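Local coordinates for protein tengpin (Thermoanaerobacter tengcongensis, PDB 2VH4) that probably inhibits serine-type endopeptidases as a member of the serpin family, and is seen here in a latent conformation within a loop C-sheet polymer, at residues P162-Y167 with S338-A343; Y182-V187 with K201-N206. All blocks are in the same frame, centred on the assembly; numbering follows the deposited sequence.

Interaction 1 of 2, residues P162-Y167 with S338-A343; sequences PEDVMY and SVDITA
Asp-164 and Tyr-167 converge on Asp-340 on one face of the central serpin sheet, where strand 330-342, the reactive-centre loop inserted as in latent serpins, pairs antiparallel with strand 164-177. The two carboxylates cross nearly at right angles, their planes 90° apart, with Asp-164 OD2 2.9 Å from Asp-340 OD2. As two bare acceptors they would repel, so this buried closeness would probably favour a proton on one of them. Asp-340 has CG anti to the backbone N (chi1 -169°), which swings its carboxylate beside the Tyr-167 ring; the two groups point the same way with planes 40° apart, and Asp-340 OD2 lies 3.2 Å from Tyr-167 CE2. Asp-164 is held from two directions. Thr-342 OG1 donates to its OD1 at 2.7 Å, arriving nearly in line with the C-O bond, while Tyr-167 OH donates to OD2 in a contact so short that its exact length is doubtful. An alanine in place of this aspartate would probably leave the hydroxyls of Thr-342 and Tyr-167 without their acceptor and free to turn. Beneath these side chains the pairing contains a classic beta bulge, with Val-165 and Met-166 both facing Ile-341. The Ile-341 O accepts a straight bond from Val-165 N at 2.9 Å and a weak one from Met-166 N at 3.5 Å; Ile-341 N returns a bond to Met-166 O. Strands 95-106 and 314-326 flank the pair. At the bulge, Val-165 CG2 rests against Ile-341 CG2 at 3.8 Å.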
ATOM      1  N   PRO A 162      10.233   8.677 -23.153  1.00 21.35           N
ATOM      2  CA  PRO A 162      11.292   8.091 -23.988  1.00 20.40           C
ATOM      3  C   PRO A 162      12.538   7.636 -23.219  1.00 19.82           C
ATOM      4  O   PRO A 162      13.285   6.784 -23.714  1.00 19.42           O
ATOM      5  CB  PRO A 162      11.659   9.233 -24.947  1.00 19.80           C
ATOM      6  CG  PRO A 162      10.441  10.076 -25.015  1.00 20.54           C
ATOM      7  CD  PRO A 162       9.838  10.015 -23.636  1.00 21.83           C
ATOM      8  N   GLU A 163      12.757   8.191 -22.029  1.00 18.99           N
ATOM      9  CA  GLU A 163      13.952   7.864 -21.246  1.00 19.25           C
ATOM     10  C   GLU A 163      13.694   6.856 -20.118  1.00 17.74           C
ATOM     11  O   GLU A 163      14.619   6.490 -19.389  1.00 17.83           O
ATOM     12  CB  GLU A 163      14.615   9.131 -20.687  1.00 20.17           C
ATOM     13  CG  GLU A 163      14.818  10.253 -21.705  1.00 25.01           C
ATOM     14  CD  GLU A 163      13.706  11.299 -21.671  1.00 30.24           C
ATOM     15  OE1 GLU A 163      12.625  11.029 -21.091  1.00 31.34           O
ATOM     16  OE2 GLU A 163      13.922  12.398 -22.226  1.00 32.10           O
ATOM     17  N   ASP A 164      12.446   6.415 -19.977  1.00 15.88           N
ATOM     18  CA  ASP A 164      12.103   5.338 -19.042  1.00 14.69           C
ATOM     19  C   ASP A 164      12.669   4.013 -19.536  1.00 14.18           C
ATOM     20  O   ASP A 164      12.687   3.752 -20.742  1.00 14.75           O
ATOM     21  CB  ASP A 164      10.590   5.224 -18.877  1.00 13.06           C
ATOM     22  CG  ASP A 164       9.981   6.442 -18.222  1.00 13.73           C
ATOM     23  OD1 ASP A 164      10.712   7.416 -17.942  1.00 14.38           O
ATOM     24  OD2 ASP A 164       8.761   6.430 -17.984  1.00 13.82           O
ATOM     25  N   VAL A 165      13.138   3.185 -18.605  1.00 13.05           N
ATOM     26  CA  VAL A 165      13.728   1.891 -18.954  1.00 11.64           C
ATOM     27  C   VAL A 165      13.105   0.713 -18.204  1.00 10.84           C
ATOM     28  O   VAL A 165      13.195  -0.430 -18.658  1.00 10.65           O
ATOM     29  CB  VAL A 165      15.278   1.883 -18.785  1.00 11.93           C
ATOM     30  CG1 VAL A 165      15.933   2.935 -19.681  1.00 12.20           C
ATOM     31  CG2 VAL A 165      15.680   2.090 -17.336  1.00 13.50           C
ATOM     32  N   MET A 166      12.476   0.995 -17.062  1.00 10.37           N
ATOM     33  CA  MET A 166      11.894  -0.053 -16.214  1.00 10.14           C
ATOM     34  C   MET A 166      10.710   0.426 -15.381  1.00  9.74           C
ATOM     35  O   MET A 166      10.730   1.522 -14.825  1.00  9.67           O
ATOM     36  CB  MET A 166      12.953  -0.670 -15.280  1.00  8.96           C
ATOM     37  CG  MET A 166      12.469  -1.935 -14.555  1.00  9.34           C
ATOM     38  SD  MET A 166      13.651  -2.688 -13.419  1.00 10.42           S
ATOM     39  CE  MET A 166      14.732  -3.591 -14.529  1.00  2.00           C
ATOM     40  N   TYR A 167       9.682  -0.411 -15.300  1.00  9.62           N
ATOM     41  CA  TYR A 167       8.617  -0.226 -14.320  1.00  9.62           C
ATOM     42  C   TYR A 167       8.559  -1.457 -13.433  1.00  9.06           C
ATOM     43  O   TYR A 167       8.452  -2.582 -13.926  1.00  9.90           O
ATOM     44  CB  TYR A 167       7.262  -0.001 -14.993  1.00 10.33           C
ATOM     45  CG  TYR A 167       7.160   1.293 -15.765  1.00 10.97           C
ATOM     46  CD1 TYR A 167       7.504   1.351 -17.113  1.00 10.45           C
ATOM     47  CD2 TYR A 167       6.713   2.457 -15.150  1.00 11.90           C
ATOM     48  CE1 TYR A 167       7.416   2.538 -17.827  1.00 10.87           C
ATOM     49  CE2 TYR A 167       6.615   3.646 -15.856  1.00 14.05           C
ATOM     50  CZ  TYR A 167       6.975   3.678 -17.194  1.00 13.03           C
ATOM     51  OH  TYR A 167       6.875   4.849 -17.900  1.00 14.51           O
ATOM     52  N   SER A 338       3.423   1.448  -8.815  1.00 10.53           N
ATOM     53  CA  SER A 338       4.398   1.376  -9.902  1.00 11.25           C
ATOM     54  C   SER A 338       5.589   2.291  -9.609  1.00 10.11           C
ATOM     55  O   SER A 338       5.416   3.457  -9.242  1.00 10.11           O
ATOM     56  CB  SER A 338       3.758   1.667 -11.271  1.00 11.33           C
ATOM     57  OG  SER A 338       4.138   2.932 -11.785  1.00 17.89           O
ATOM     58  N   VAL A 339       6.788   1.731  -9.750  1.00  8.86           N
ATOM     59  CA  VAL A 339       8.038   2.454  -9.547  1.00  8.66           C
ATOM     60  C   VAL A 339       8.676   2.711 -10.916  1.00  8.45           C
ATOM     61  O   VAL A 339       8.932   1.777 -11.673  1.00  7.52           O
ATOM     62  CB  VAL A 339       8.992   1.651  -8.624  1.00  9.49           C
ATOM     63  CG1 VAL A 339      10.326   2.368  -8.428  1.00  4.72           C
ATOM     64  CG2 VAL A 339       8.316   1.370  -7.280  1.00  9.36           C
ATOM     65  N   ASP A 340       8.915   3.981 -11.232  1.00  9.85           N
ATOM     66  CA  ASP A 340       9.376   4.363 -12.565  1.00 11.17           C
ATOM     67  C   ASP A 340      10.867   4.708 -12.614  1.00 11.28           C
ATOM     68  O   ASP A 340      11.312   5.700 -12.024  1.00 11.07           O
ATOM     69  CB  ASP A 340       8.529   5.512 -13.124  1.00 12.07           C
ATOM     70  CG  ASP A 340       8.780   5.764 -14.607  1.00 17.55           C
ATOM     71  OD1 ASP A 340       9.769   5.224 -15.161  1.00 16.99           O
ATOM     72  OD2 ASP A 340       7.975   6.501 -15.225  1.00 19.78           O
ATOM     73  N   ILE A 341      11.616   3.876 -13.340  1.00 10.60           N
ATOM     74  CA  ILE A 341      13.059   4.030 -13.515  1.00 10.22           C
ATOM     75  C   ILE A 341      13.373   4.731 -14.844  1.00 10.84           C
ATOM     76  O   ILE A 341      13.070   4.209 -15.926  1.00 10.62           O
ATOM     77  CB  ILE A 341      13.788   2.654 -13.431  1.00  8.63           C
ATOM     78  CG1 ILE A 341      13.489   1.947 -12.099  1.00 10.95           C
ATOM     79  CG2 ILE A 341      15.285   2.807 -13.647  1.00  6.71           C
ATOM     80  CD1 ILE A 341      13.961   2.674 -10.831  1.00  8.16           C
ATOM     81  N   THR A 342      13.988   5.908 -14.753  1.00 11.45           N
ATOM     82  CA  THR A 342      14.212   6.752 -15.930  1.00 12.29           C
ATOM     83  C   THR A 342      15.619   7.351 -15.984  1.00 12.73           C
ATOM     84  O   THR A 342      16.335   7.374 -14.986  1.00 11.97           O
ATOM     85  CB  THR A 342      13.143   7.868 -16.035  1.00 12.31           C
ATOM     86  OG1 THR A 342      13.171   8.443 -17.350  1.00 11.92           O
ATOM     87  CG2 THR A 342      13.380   8.947 -15.002  1.00 10.15           C
ATOM     88  N   ALA A 343      15.993   7.847 -17.161  1.00 14.79           N
ATOM     89  CA  ALA A 343      17.366   8.273 -17.431  1.00 16.67           C
ATOM     90  C   ALA A 343      17.593   9.772 -17.255  1.00 17.92           C
ATOM     91  O   ALA A 343      18.680  10.196 -16.855  1.00 19.37           O
ATOM     92  CB  ALA A 343      17.778   7.844 -18.829  1.00 16.86           C
TER

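Interaction 2 of 2, residues Y182-V187 with K201-N206; sequences YEKASV and KVEFMN
Met-205 crosses one face of the Tyr-182 ring at about a right angle where the loop leaving the central serpin sheet turns, through a short 3-10 segment, into the edge strand of sheet C. This is the tight half of the contact. Met-205 CB sits over that face in a CH-pi contact, 3.6 Å from the centroid of the Tyr-182 ring, and SD covers the same face 4.2 Å from the centroid, a Met-aromatic contact. The bend at the end of the thioether chain (chi3 -67°) brings CE down beside CE1 of Tyr-182 as well. At the ring edge, near its plane, comes the carbonyl O of Asn-206. Trp-178 meets Tyr-182 edge-to-face and Lys-223 adds a cation-pi contact, so the ring is gripped by more than the methionine. The backbones join where Asn-206 N donates to Ser-186 O at 2.8 Å, and Val-187 then pairs with Met-205 as a non-hydrogen-bonded antiparallel pair, their side chains pointing the same way. The outer side is looser and polar. Lys-184 starts out away from the strand, and a bend at chi2 (72°) turns its amine back to Glu-203; its NZ meets Glu-203 OE1 at 2.9 Å on the syn side, 21° out of the carboxylate plane. Glu-328 takes a second salt bridge from the same amine, probably spreading its charge over two carboxylates. Two waters tie side-chain hydroxyls to backbone carbonyls: one sits 2.7 Å from Ser-186 OG and donates only weakly to Asn-206 O, and the other, 2.8 Å from Tyr-182 OH, donates to Met-205 O.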
ATOM      1  N   TYR A 182     -24.677  -6.579   7.081  1.00  4.59           N
ATOM      2  CA  TYR A 182     -25.719  -5.657   7.523  1.00  6.78           C
ATOM      3  C   TYR A 182     -27.018  -5.897   6.748  1.00  7.91           C
ATOM      4  O   TYR A 182     -27.012  -5.937   5.514  1.00  8.39           O
ATOM      5  CB  TYR A 182     -25.299  -4.204   7.309  1.00  6.39           C
ATOM      6  CG  TYR A 182     -24.061  -3.753   8.044  1.00  5.74           C
ATOM      7  CD1 TYR A 182     -22.804  -3.872   7.455  1.00  8.06           C
ATOM      8  CD2 TYR A 182     -24.151  -3.162   9.307  1.00  2.00           C
ATOM      9  CE1 TYR A 182     -21.656  -3.438   8.113  1.00 12.23           C
ATOM     10  CE2 TYR A 182     -23.010  -2.724   9.975  1.00  6.92           C
ATOM     11  CZ  TYR A 182     -21.763  -2.866   9.371  1.00  9.12           C
ATOM     12  OH  TYR A 182     -20.620  -2.440  10.009  1.00  7.08           O
ATOM     13  N   GLU A 183     -28.119  -6.062   7.475  1.00  9.07           N
ATOM     14  CA  GLU A 183     -29.452  -5.945   6.897  1.00 11.90           C
ATOM     15  C   GLU A 183     -29.622  -4.469   6.557  1.00 11.17           C
ATOM     16  O   GLU A 183     -29.082  -3.614   7.263  1.00 12.31           O
ATOM     17  CB  GLU A 183     -30.528  -6.357   7.914  1.00 11.60           C
ATOM     18  CG  GLU A 183     -30.644  -7.857   8.190  1.00 13.19           C
ATOM     19  CD  GLU A 183     -31.470  -8.186   9.451  1.00 16.93           C
ATOM     20  OE1 GLU A 183     -31.538  -9.385   9.814  1.00 24.31           O
ATOM     21  OE2 GLU A 183     -32.047  -7.265  10.086  1.00 21.09           O
ATOM     22  N   LYS A 184     -30.362  -4.161   5.491  1.00 10.75           N
ATOM     23  CA  LYS A 184     -30.591  -2.762   5.101  1.00  9.86           C
ATOM     24  C   LYS A 184     -31.314  -1.961   6.194  1.00  8.95           C
ATOM     25  O   LYS A 184     -31.144  -0.745   6.292  1.00  8.08           O
ATOM     26  CB  LYS A 184     -31.340  -2.680   3.769  1.00 10.78           C
ATOM     27  CG  LYS A 184     -31.288  -1.307   3.091  1.00 12.32           C
ATOM     28  CD  LYS A 184     -29.916  -1.004   2.507  1.00 13.71           C
ATOM     29  CE  LYS A 184     -29.808   0.453   2.081  1.00 11.99           C
ATOM     30  NZ  LYS A 184     -28.530   0.728   1.373  1.00 12.97           N
ATOM     31  N   ALA A 185     -32.095  -2.658   7.020  1.00  9.17           N
ATOM     32  CA  ALA A 185     -32.788  -2.062   8.165  1.00  9.05           C
ATOM     33  C   ALA A 185     -31.826  -1.531   9.233  1.00  9.53           C
ATOM     34  O   ALA A 185     -32.226  -0.761  10.110  1.00  8.79           O
ATOM     35  CB  ALA A 185     -33.751  -3.065   8.776  1.00  9.72           C
ATOM     36  N   SER A 186     -30.561  -1.943   9.150  1.00  9.54           N
ATOM     37  CA  SER A 186     -29.513  -1.438  10.032  1.00  9.80           C
ATOM     38  C   SER A 186     -28.794  -0.229   9.438  1.00  9.41           C
ATOM     39  O   SER A 186     -27.846   0.289  10.033  1.00  7.24           O
ATOM     40  CB  SER A 186     -28.504  -2.543  10.323  1.00 10.58           C
ATOM     41  OG  SER A 186     -29.108  -3.576  11.077  1.00 13.62           O
ATOM     42  N   VAL A 187     -29.255   0.201   8.263  1.00  9.68           N
ATOM     43  CA  VAL A 187     -28.613   1.266   7.498  1.00 10.54           C
ATOM     44  C   VAL A 187     -29.560   2.457   7.358  1.00 11.00           C
ATOM     45  O   VAL A 187     -30.756   2.288   7.119  1.00 10.05           O
ATOM     46  CB  VAL A 187     -28.161   0.777   6.089  1.00 11.15           C
ATOM     47  CG1 VAL A 187     -27.244   1.802   5.415  1.00 11.53           C
ATOM     48  CG2 VAL A 187     -27.465  -0.576   6.175  1.00 11.59           C
ATOM     49  N   LYS A 201     -24.428  13.001   1.247  1.00 15.47           N
ATOM     50  CA  LYS A 201     -25.304  11.965   1.772  1.00 13.87           C
ATOM     51  C   LYS A 201     -24.451  10.776   2.129  1.00 13.51           C
ATOM     52  O   LYS A 201     -23.813  10.172   1.258  1.00 14.00           O
ATOM     53  CB  LYS A 201     -26.331  11.537   0.727  1.00 14.28           C
ATOM     54  CG  LYS A 201     -27.412  12.554   0.433  1.00 13.39           C
ATOM     55  CD  LYS A 201     -27.893  12.453  -1.004  1.00 13.11           C
ATOM     56  CE  LYS A 201     -28.403  11.071  -1.351  1.00 13.45           C
ATOM     57  NZ  LYS A 201     -29.014  11.032  -2.715  1.00 17.60           N
ATOM     58  N   VAL A 202     -24.432  10.450   3.415  1.00 12.08           N
ATOM     59  CA  VAL A 202     -23.668   9.318   3.893  1.00 10.44           C
ATOM     60  C   VAL A 202     -24.606   8.301   4.523  1.00 10.24           C
ATOM     61  O   VAL A 202     -25.430   8.632   5.382  1.00 11.38           O
ATOM     62  CB  VAL A 202     -22.530   9.746   4.864  1.00 11.02           C
ATOM     63  CG1 VAL A 202     -21.874   8.529   5.522  1.00 10.21           C
ATOM     64  CG2 VAL A 202     -21.470  10.564   4.118  1.00  8.48           C
ATOM     65  N   GLU A 203     -24.486   7.064   4.061  1.00  8.79           N
ATOM     66  CA  GLU A 203     -25.200   5.956   4.649  1.00  7.29           C
ATOM     67  C   GLU A 203     -24.385   5.411   5.804  1.00  8.31           C
ATOM     68  O   GLU A 203     -23.205   5.085   5.647  1.00  8.56           O
ATOM     69  CB  GLU A 203     -25.434   4.867   3.612  1.00  6.23           C
ATOM     70  CG  GLU A 203     -26.461   5.240   2.564  1.00  5.52           C
ATOM     71  CD  GLU A 203     -26.858   4.064   1.714  1.00  5.16           C
ATOM     72  OE1 GLU A 203     -27.951   3.510   1.945  1.00  5.39           O
ATOM     73  OE2 GLU A 203     -26.069   3.682   0.826  1.00  9.44           O
ATOM     74  N   PHE A 204     -25.015   5.334   6.971  1.00  8.20           N
ATOM     75  CA  PHE A 204     -24.382   4.749   8.135  1.00  9.26           C
ATOM     76  C   PHE A 204     -24.917   3.354   8.426  1.00  9.71           C
ATOM     77  O   PHE A 204     -26.121   3.110   8.384  1.00 11.09           O
ATOM     78  CB  PHE A 204     -24.546   5.661   9.351  1.00 10.16           C
ATOM     79  CG  PHE A 204     -23.641   6.850   9.327  1.00 11.72           C
ATOM     80  CD1 PHE A 204     -24.120   8.096   8.937  1.00 13.11           C
ATOM     81  CD2 PHE A 204     -22.295   6.723   9.671  1.00  9.50           C
ATOM     82  CE1 PHE A 204     -23.272   9.208   8.910  1.00 16.20           C
ATOM     83  CE2 PHE A 204     -21.442   7.823   9.641  1.00  9.42           C
ATOM     84  CZ  PHE A 204     -21.932   9.067   9.264  1.00 10.80           C
ATOM     85  N   MET A 205     -24.004   2.445   8.732  1.00  9.52           N
ATOM     86  CA  MET A 205     -24.347   1.060   8.968  1.00  9.19           C
ATOM     87  C   MET A 205     -24.137   0.697  10.436  1.00  9.71           C
ATOM     88  O   MET A 205     -23.020   0.794  10.954  1.00  9.44           O
ATOM     89  CB  MET A 205     -23.515   0.162   8.054  1.00  9.17           C
ATOM     90  CG  MET A 205     -23.546   0.570   6.587  1.00  5.74           C
ATOM     91  SD  MET A 205     -22.722  -0.605   5.505  1.00  8.80           S
ATOM     92  CE  MET A 205     -21.014  -0.443   6.025  1.00  7.25           C
ATOM     93  N   ASN A 206     -25.219   0.280  11.091  1.00 10.10           N
ATOM     94  CA  ASN A 206     -25.199  -0.068  12.509  1.00 11.85           C
ATOM     95  C   ASN A 206     -25.098  -1.557  12.805  1.00 12.19           C
ATOM     96  O   ASN A 206     -25.855  -2.374  12.268  1.00 10.62           O
ATOM     97  CB  ASN A 206     -26.413   0.514  13.238  1.00 12.82           C
ATOM     98  CG  ASN A 206     -26.157   1.912  13.766  1.00 19.06           C
ATOM     99  OD1 ASN A 206     -25.985   2.866  12.995  1.00 22.76           O
ATOM    100  ND2 ASN A 206     -26.128   2.043  15.090  1.00 22.17           N
TER
HETATM  101  O   HOH W   1     -21.305  -1.144  12.373  1.00  4.02           O
HETATM  102  O   HOH W   2     -29.001  -2.715  13.641  1.00 18.42           O

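In the fold
Strand 164-177 ties the two contacts together: interaction 1 lies at its start, and the loop that follows its far end carries Tyr-182 into interaction 2. Their centres are about 45 Å apart, on opposite sides of the chain's centre, and interaction 2 is nested within the long stretch that interaction 1 closes. Interaction 1 is buried, joining two neighbouring strands of the central sheet through main-chain bonds and a concentrated group of carboxylates and hydroxyls. Interaction 2 is only partly buried and packs the loop entering sheet C against strand 199-209; there the aromatic-sulfur packing lies inward, whereas charge pairing and water bridges take over toward the surface.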